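Local coordinates for protein ALKF (Bacillus cereus, PDB 3ZBO) that is of unknown cellular function but belongs to a family related to the HEAT-like repeat DNA glycosylases, with affinity for branched DNA structures, at residues D102-Q116 with S132-R145. Numbering follows the deposited sequence.
Sequences DYVVAVTLSESNIAQ and SAGWSCYCWLLGNR
Ala106 drops as a knob among Ala133, Ser136, Cys137 and Trp140, its CB 3.4 Å from Ala133 O, where the axes of 102-110 and 132-144 approach to 8.3 Å at a crossing angle of -54°. Cys137 returns the knob: SG, swung anti to its own backbone N (chi1 -179°), lies 3.7 Å from Leu109 CG among Ala106, Ser110 and Ala115. Val107 CG2 sits over one face of the Trp140 five-membered ring in a CH-pi contact. In the plane of that indole, NE1 gives a hydrogen bond of 2.9 Å to Asp102 O, set in the wide pi-type turn at 102-105. The Asp102 side chain turns to the other helix, where Ser132 OG donates to OD1 on its syn side. Around Glu111, Asn144 and Arg145 the contact is looser and partly exposed, although Ala115 still packs on Leu141. Arg145 NH2 there bridges two backbone carbonyls, Ser110 O at 2.8 Å and Ser112 O at 3.2 Å, both near the guanidinium plane. In a fold related to the HEAT-like repeat glycosylases, small Ala106, Ala133, Ser136 and Cys137 are consistent with the short axis spacing, and side-chain N-H groups on backbone carbonyls would restrain the wide turn and the chain around Ser110 to Ser112.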
ATOM      1  N   ASP A 102      -3.422  -0.335  -1.915  1.00 11.34           N
ATOM      2  CA  ASP A 102      -2.178  -0.695  -1.152  1.00 10.04           C
ATOM      3  C   ASP A 102      -1.098   0.377  -1.413  1.00 12.20           C
ATOM      4  O   ASP A 102      -0.350   0.670  -0.464  1.00 11.82           O
ATOM      5  CB  ASP A 102      -1.627  -2.021  -1.608  1.00 10.37           C
ATOM      6  CG  ASP A 102      -2.587  -3.207  -1.385  1.00 13.14           C
ATOM      7  OD1 ASP A 102      -3.686  -3.031  -0.823  1.00 14.01           O
ATOM      8  OD2 ASP A 102      -2.133  -4.267  -1.869  1.00 13.44           O
ATOM      9  N   TYR A 103      -1.013   0.916  -2.661  1.00  9.66           N
ATOM     10  CA  TYR A 103       0.126   1.783  -2.992  1.00 10.98           C
ATOM     11  C   TYR A 103      -0.268   3.274  -3.086  1.00 12.62           C
ATOM     12  O   TYR A 103       0.596   4.151  -3.178  1.00 14.94           O
ATOM     13  CB  TYR A 103       0.756   1.333  -4.314  1.00 12.18           C
ATOM     14  CG  TYR A 103       1.122  -0.116  -4.376  1.00 10.29           C
ATOM     15  CD1 TYR A 103       1.542  -0.839  -3.237  1.00 12.97           C
ATOM     16  CD2 TYR A 103       0.985  -0.772  -5.600  1.00 15.01           C
ATOM     17  CE1 TYR A 103       1.926  -2.212  -3.371  1.00 15.59           C
ATOM     18  CE2 TYR A 103       1.305  -2.108  -5.689  1.00 15.22           C
ATOM     19  CZ  TYR A 103       1.738  -2.773  -4.600  1.00 17.56           C
ATOM     20  OH  TYR A 103       1.985  -4.122  -4.765  1.00 18.86           O
ATOM     21  N   VAL A 104      -1.563   3.583  -2.957  1.00 11.15           N
ATOM     22  CA  VAL A 104      -2.041   4.984  -3.037  1.00 10.42           C
ATOM     23  C   VAL A 104      -2.788   5.343  -1.741  1.00 11.42           C
ATOM     24  O   VAL A 104      -2.235   6.067  -0.898  1.00 12.29           O
ATOM     25  CB  VAL A 104      -2.973   5.205  -4.218  1.00 10.18           C
ATOM     26  CG1 VAL A 104      -3.437   6.692  -4.221  1.00 12.84           C
ATOM     27  CG2 VAL A 104      -2.261   4.896  -5.509  1.00 12.69           C
ATOM     28  N   VAL A 105      -3.931   4.722  -1.432  1.00 10.59           N
ATOM     29  CA  VAL A 105      -4.627   5.097  -0.230  1.00 10.42           C
ATOM     30  C   VAL A 105      -3.875   4.695   1.030  1.00 10.85           C
ATOM     31  O   VAL A 105      -3.756   5.515   1.942  1.00 11.50           O
ATOM     32  CB  VAL A 105      -6.027   4.452  -0.270  1.00  9.87           C
ATOM     33  CG1 VAL A 105      -6.831   4.943   0.971  1.00 11.11           C
ATOM     34  CG2 VAL A 105      -6.828   4.895  -1.557  1.00 11.38           C
ATOM     35  N   ALA A 106      -3.357   3.454   1.113  1.00  9.82           N
ATOM     36  CA  ALA A 106      -2.648   3.048   2.357  1.00 10.00           C
ATOM     37  C   ALA A 106      -1.390   3.917   2.541  1.00 10.22           C
ATOM     38  O   ALA A 106      -1.009   4.167   3.705  1.00 11.67           O
ATOM     39  CB  ALA A 106      -2.240   1.586   2.223  1.00 11.54           C
ATOM     40  N   VAL A 107      -0.712   4.312   1.443  1.00 10.24           N
ATOM     41  CA  VAL A 107       0.528   5.061   1.637  1.00 11.30           C
ATOM     42  C   VAL A 107       0.136   6.500   2.082  1.00 11.83           C
ATOM     43  O   VAL A 107       0.787   7.001   3.033  1.00 12.82           O
ATOM     44  CB  VAL A 107       1.322   5.073   0.339  1.00 12.27           C
ATOM     45  CG1 VAL A 107       2.585   5.940   0.515  1.00 11.74           C
ATOM     46  CG2 VAL A 107       1.735   3.690  -0.147  1.00 13.58           C
ATOM     47  N   THR A 108      -0.866   7.115   1.468  1.00 12.85           N
ATOM     48  CA  THR A 108      -1.314   8.431   1.940  1.00 12.10           C
ATOM     49  C   THR A 108      -1.741   8.345   3.418  1.00 12.58           C
ATOM     50  O   THR A 108      -1.356   9.136   4.234  1.00 13.94           O
ATOM     51  CB  THR A 108      -2.436   8.861   1.083  1.00 13.92           C
ATOM     52  OG1 THR A 108      -1.957   8.963  -0.276  1.00 16.33           O
ATOM     53  CG2 THR A 108      -2.914  10.264   1.480  1.00 14.65           C
ATOM     54  N   LEU A 109      -2.464   7.268   3.746  1.00 12.05           N
ATOM     55  CA  LEU A 109      -2.873   7.070   5.178  1.00 11.91           C
ATOM     56  C   LEU A 109      -1.695   6.950   6.129  1.00 11.93           C
ATOM     57  O   LEU A 109      -1.730   7.488   7.253  1.00 13.80           O
ATOM     58  CB  LEU A 109      -3.838   5.866   5.291  1.00 11.18           C
ATOM     59  CG  LEU A 109      -4.350   5.517   6.721  1.00 11.82           C
ATOM     60  CD1 LEU A 109      -5.206   6.740   7.239  1.00 11.42           C
ATOM     61  CD2 LEU A 109      -5.177   4.263   6.690  1.00 13.00           C
ATOM     62  N   SER A 110      -0.638   6.250   5.684  1.00 13.48           N
ATOM     63  CA  SER A 110       0.544   6.061   6.564  1.00 12.48           C
ATOM     64  C   SER A 110       1.233   7.385   6.866  1.00 14.98           C
ATOM     65  O   SER A 110       2.053   7.393   7.800  1.00 16.61           O
ATOM     66  CB  SER A 110       1.535   5.022   5.891  1.00 14.05           C
ATOM     67  OG  SER A 110       2.193   5.661   4.823  1.00 14.73           O
ATOM     68  N   GLU A 111       0.897   8.431   6.113  1.00 15.56           N
ATOM     69  CA  GLU A 111       1.538   9.753   6.292  0.50 16.74           C
ATOM     70  C   GLU A 111       0.621  10.690   7.068  1.00 19.25           C
ATOM     71  O   GLU A 111       0.974  11.869   7.250  1.00 20.50           O
ATOM     72  CB  GLU A 111       1.881  10.342   4.929  0.50 16.75           C
ATOM     73  CG  GLU A 111       3.079   9.615   4.209  0.50 16.16           C
ATOM     74  CD  GLU A 111       4.377   9.705   5.006  0.50 22.09           C
ATOM     75  OE1 GLU A 111       4.631  10.776   5.609  0.50 22.93           O
ATOM     76  OE2 GLU A 111       5.143   8.715   5.041  0.50 23.79           O
ATOM     77  N   SER A 112      -0.537  10.182   7.494  1.00 17.09           N
ATOM     78  CA  SER A 112      -1.470  10.987   8.247  1.00 17.19           C
ATOM     79  C   SER A 112      -1.186  10.854   9.737  1.00 18.57           C
ATOM     80  O   SER A 112      -0.350  10.076  10.173  1.00 22.85           O
ATOM     81  CB  SER A 112      -2.885  10.471   7.939  1.00 16.96           C
ATOM     82  OG  SER A 112      -3.113   9.349   8.737  1.00 17.24           O
ATOM     83  N   ASN A 113      -2.011  11.566  10.535  1.00 18.56           N
ATOM     84  CA  ASN A 113      -1.952  11.439  11.973  1.00 20.61           C
ATOM     85  C   ASN A 113      -2.973  10.510  12.532  1.00 20.01           C
ATOM     86  O   ASN A 113      -3.078  10.409  13.740  1.00 21.75           O
ATOM     87  CB  ASN A 113      -2.173  12.851  12.612  1.00 22.24           C
ATOM     88  CG  ASN A 113      -1.080  13.848  12.235  1.00 25.80           C
ATOM     89  OD1 ASN A 113      -1.363  15.058  11.982  1.00 34.16           O
ATOM     90  ND2 ASN A 113       0.143  13.386  12.200  1.00 26.68           N
ATOM     91  N   ILE A 114      -3.725   9.763  11.701  1.00 17.37           N
ATOM     92  CA  ILE A 114      -4.768   8.896  12.211  1.00 15.98           C
ATOM     93  C   ILE A 114      -4.632   7.491  11.623  1.00 14.51           C
ATOM     94  O   ILE A 114      -5.556   6.705  11.557  1.00 15.58           O
ATOM     95  CB  ILE A 114      -6.174   9.452  11.866  1.00 14.73           C
ATOM     96  CG1 ILE A 114      -6.289   9.796  10.366  1.00 14.12           C
ATOM     97  CG2 ILE A 114      -6.335  10.779  12.623  1.00 18.83           C
ATOM     98  CD1 ILE A 114      -7.687  10.131   9.941  1.00 15.43           C
ATOM     99  N   ALA A 115      -3.393   7.130  11.251  1.00 13.32           N
ATOM    100  CA  ALA A 115      -3.128   5.919  10.476  1.00 14.78           C
ATOM    101  C   ALA A 115      -3.578   4.652  11.162  1.00 13.66           C
ATOM    102  O   ALA A 115      -4.326   3.826  10.582  1.00 13.88           O
ATOM    103  CB  ALA A 115      -1.651   5.853  10.093  1.00 14.57           C
ATOM    104  N   GLN A 116      -3.131   4.413  12.419  1.00 13.97           N
ATOM    105  CA  GLN A 116      -3.490   3.158  13.032  1.00 15.44           C
ATOM    106  C   GLN A 116      -4.990   3.065  13.323  1.00 15.43           C
ATOM    107  O   GLN A 116      -5.580   1.992  13.151  1.00 16.92           O
ATOM    108  CB  GLN A 116      -2.700   2.890  14.359  1.00 14.71           C
ATOM    109  CG  GLN A 116      -1.201   2.661  14.113  1.00 13.98           C
ATOM    110  CD  GLN A 116      -0.492   2.273  15.391  1.00 13.43           C
ATOM    111  OE1 GLN A 116      -0.940   1.373  16.154  1.00 18.86           O
ATOM    112  NE2 GLN A 116       0.711   2.899  15.530  1.00 15.37           N
ATOM    113  N   SER A 132      -7.042  -5.079   2.769  1.00 10.77           N
ATOM    114  CA  SER A 132      -5.687  -5.018   2.131  1.00 11.57           C
ATOM    115  C   SER A 132      -5.033  -3.659   2.413  1.00  9.63           C
ATOM    116  O   SER A 132      -3.826  -3.602   2.720  1.00 11.64           O
ATOM    117  CB  SER A 132      -5.839  -5.213   0.614  1.00 10.85           C
ATOM    118  OG  SER A 132      -4.530  -5.365   0.072  1.00 12.55           O
ATOM    119  N   ALA A 133      -5.794  -2.572   2.323  1.00 10.59           N
ATOM    120  CA  ALA A 133      -5.231  -1.240   2.598  1.00  9.44           C
ATOM    121  C   ALA A 133      -4.830  -1.124   4.066  1.00 10.75           C
ATOM    122  O   ALA A 133      -3.771  -0.524   4.340  1.00 11.28           O
ATOM    123  CB  ALA A 133      -6.252  -0.128   2.262  1.00 11.28           C
ATOM    124  N   GLY A 134      -5.621  -1.715   4.999  1.00 11.75           N
ATOM    125  CA  GLY A 134      -5.278  -1.531   6.385  1.00 11.96           C
ATOM    126  C   GLY A 134      -3.981  -2.310   6.712  1.00 12.00           C
ATOM    127  O   GLY A 134      -3.118  -1.728   7.392  1.00 13.15           O
ATOM    128  N   TRP A 135      -3.829  -3.561   6.244  1.00 10.71           N
ATOM    129  CA  TRP A 135      -2.538  -4.344   6.458  1.00 11.07           C
ATOM    130  C   TRP A 135      -1.428  -3.627   5.762  1.00 10.74           C
ATOM    131  O   TRP A 135      -0.324  -3.522   6.344  1.00 11.55           O
ATOM    132  CB  TRP A 135      -2.714  -5.755   5.933  1.00 10.96           C
ATOM    133  CG  TRP A 135      -3.659  -6.576   6.813  1.00  9.80           C
ATOM    134  CD1 TRP A 135      -4.925  -6.998   6.546  1.00 11.61           C
ATOM    135  CD2 TRP A 135      -3.307  -7.155   8.103  1.00 10.55           C
ATOM    136  NE1 TRP A 135      -5.421  -7.738   7.612  1.00 12.50           N
ATOM    137  CE2 TRP A 135      -4.432  -7.864   8.558  1.00 12.44           C
ATOM    138  CE3 TRP A 135      -2.128  -7.138   8.895  1.00 11.57           C
ATOM    139  CZ2 TRP A 135      -4.459  -8.570   9.781  1.00 13.42           C
ATOM    140  CZ3 TRP A 135      -2.121  -7.814  10.094  1.00 12.38           C
ATOM    141  CH2 TRP A 135      -3.270  -8.540  10.565  1.00 14.51           C
ATOM    142  N   SER A 136      -1.678  -3.117   4.528  1.00 10.49           N
ATOM    143  CA  SER A 136      -0.605  -2.416   3.803  1.00 11.27           C
ATOM    144  C   SER A 136      -0.135  -1.166   4.599  1.00 11.28           C
ATOM    145  O   SER A 136       1.062  -0.942   4.675  1.00 11.39           O
ATOM    146  CB  SER A 136      -1.060  -1.981   2.413  1.00 11.07           C
ATOM    147  OG  SER A 136      -1.367  -3.161   1.586  1.00 11.73           O
ATOM    148  N   CYS A 137      -1.094  -0.424   5.127  1.00 10.70           N
ATOM    149  CA  CYS A 137      -0.706   0.790   5.877  1.00 11.89           C
ATOM    150  C   CYS A 137       0.186   0.397   7.011  1.00 11.07           C
ATOM    151  O   CYS A 137       1.188   1.143   7.214  1.00 12.09           O
ATOM    152  CB  CYS A 137      -2.007   1.373   6.371  1.00 11.72           C
ATOM    153  SG  CYS A 137      -1.705   2.927   7.317  1.00 14.01           S
ATOM    154  N   TYR A 138      -0.091  -0.692   7.721  1.00 11.17           N
ATOM    155  CA  TYR A 138       0.842  -1.081   8.787  1.00 12.05           C
ATOM    156  C   TYR A 138       2.241  -1.349   8.243  1.00 12.67           C
ATOM    157  O   TYR A 138       3.246  -1.045   8.904  1.00 13.07           O
ATOM    158  CB  TYR A 138       0.393  -2.264   9.644  1.00 11.56           C
ATOM    159  CG  TYR A 138      -0.467  -1.813  10.788  1.00 12.40           C
ATOM    160  CD1 TYR A 138      -1.854  -1.661  10.637  1.00 13.27           C
ATOM    161  CD2 TYR A 138       0.143  -1.455  12.002  1.00 13.47           C
ATOM    162  CE1 TYR A 138      -2.604  -1.204  11.729  1.00 13.40           C
ATOM    163  CE2 TYR A 138      -0.665  -1.036  13.104  1.00 12.54           C
ATOM    164  CZ  TYR A 138      -1.970  -0.910  12.924  1.00 13.97           C
ATOM    165  OH  TYR A 138      -2.694  -0.477  14.020  1.00 17.10           O
ATOM    166  N   CYS A 139       2.338  -2.015   7.099  1.00 11.42           N
ATOM    167  CA  CYS A 139       3.694  -2.250   6.539  1.00 11.07           C
ATOM    168  C   CYS A 139       4.389  -0.919   6.294  1.00 11.97           C
ATOM    169  O   CYS A 139       5.597  -0.821   6.599  1.00 12.90           O
ATOM    170  CB  CYS A 139       3.609  -2.990   5.214  1.00 11.54           C
ATOM    171  SG  CYS A 139       2.881  -4.607   5.321  1.00 14.20           S
ATOM    172  N   TRP A 140       3.695   0.120   5.771  1.00 12.05           N
ATOM    173  CA  TRP A 140       4.347   1.383   5.485  1.00 12.59           C
ATOM    174  C   TRP A 140       4.672   2.084   6.776  1.00 13.64           C
ATOM    175  O   TRP A 140       5.752   2.730   6.847  1.00 13.64           O
ATOM    176  CB  TRP A 140       3.441   2.296   4.606  1.00 11.89           C
ATOM    177  CG  TRP A 140       2.891   1.526   3.410  1.00 11.32           C
ATOM    178  CD1 TRP A 140       1.605   1.712   2.928  1.00 12.73           C
ATOM    179  CD2 TRP A 140       3.479   0.484   2.589  1.00 12.34           C
ATOM    180  NE1 TRP A 140       1.360   0.875   1.844  1.00 12.68           N
ATOM    181  CE2 TRP A 140       2.444   0.062   1.667  1.00 11.85           C
ATOM    182  CE3 TRP A 140       4.728  -0.247   2.604  1.00 14.78           C
ATOM    183  CZ2 TRP A 140       2.666  -0.901   0.685  1.00 12.95           C
ATOM    184  CZ3 TRP A 140       4.931  -1.200   1.680  1.00 14.04           C
ATOM    185  CH2 TRP A 140       3.893  -1.575   0.716  1.00 12.52           C
ATOM    186  N   LEU A 141       3.804   1.977   7.784  1.00 13.01           N
ATOM    187  CA  LEU A 141       4.115   2.637   9.096  1.00 11.57           C
ATOM    188  C   LEU A 141       5.337   1.988   9.738  1.00 13.87           C
ATOM    189  O   LEU A 141       6.216   2.707  10.292  1.00 15.11           O
ATOM    190  CB  LEU A 141       2.941   2.419  10.046  1.00 12.85           C
ATOM    191  CG  LEU A 141       1.704   3.221   9.737  1.00 12.77           C
ATOM    192  CD1 LEU A 141       0.670   2.718  10.675  1.00 12.47           C
ATOM    193  CD2 LEU A 141       1.945   4.710   9.921  1.00 12.64           C
ATOM    194  N   LEU A 142       5.468   0.675   9.653  1.00 13.70           N
ATOM    195  CA  LEU A 142       6.648  -0.002  10.325  1.00 14.28           C
ATOM    196  C   LEU A 142       7.929   0.449   9.632  1.00 17.86           C
ATOM    197  O   LEU A 142       8.996   0.392  10.267  1.00 18.51           O
ATOM    198  CB  LEU A 142       6.456  -1.475  10.180  1.00 15.59           C
ATOM    199  CG  LEU A 142       5.417  -2.013  11.108  1.00 15.01           C
ATOM    200  CD1 LEU A 142       4.976  -3.443  10.710  1.00 19.50           C
ATOM    201  CD2 LEU A 142       5.813  -1.943  12.637  1.00 19.87           C
ATOM    202  N   GLY A 143       7.856   0.994   8.380  1.00 19.27           N
ATOM    203  CA  GLY A 143       9.076   1.594   7.768  1.00 18.22           C
ATOM    204  C   GLY A 143       9.284   3.085   7.952  1.00 20.79           C
ATOM    205  O   GLY A 143      10.406   3.610   7.666  1.00 21.06           O
ATOM    206  N   ASN A 144       8.261   3.815   8.382  1.00 20.59           N
ATOM    207  CA  ASN A 144       8.430   5.253   8.562  0.50 21.17           C
ATOM    208  C   ASN A 144       8.141   5.704   9.994  1.00 21.79           C
ATOM    209  O   ASN A 144       7.964   6.893  10.241  1.00 23.96           O
ATOM    210  CB  ASN A 144       7.598   6.034   7.549  0.50 21.69           C
ATOM    211  CG  ASN A 144       8.056   7.480   7.423  0.50 22.43           C
ATOM    212  OD1 ASN A 144       9.246   7.781   7.559  0.50 27.12           O
ATOM    213  ND2 ASN A 144       7.128   8.358   7.156  0.50 25.18           N
ATOM    214  N   ARG A 145       8.187   4.746  10.938  1.00 21.21           N
ATOM    215  CA  ARG A 145       7.924   5.140  12.329  1.00 20.60           C
ATOM    216  C   ARG A 145       8.910   4.404  13.190  1.00 18.97           C
ATOM    217  O   ARG A 145       9.335   3.274  12.947  1.00 18.33           O
ATOM    218  CB  ARG A 145       6.500   4.756  12.803  1.00 18.25           C
ATOM    219  CG  ARG A 145       5.312   5.390  12.051  1.00 22.86           C
ATOM    220  CD  ARG A 145       5.100   6.832  12.231  1.00 23.44           C
ATOM    221  NE  ARG A 145       4.091   7.208  11.218  1.00 29.47           N
ATOM    222  CZ  ARG A 145       3.302   8.243  11.291  1.00 31.94           C
ATOM    223  NH1 ARG A 145       3.389   9.087  12.343  1.00 36.57           N
ATOM    224  NH2 ARG A 145       2.406   8.413  10.344  1.00 24.44           N
TER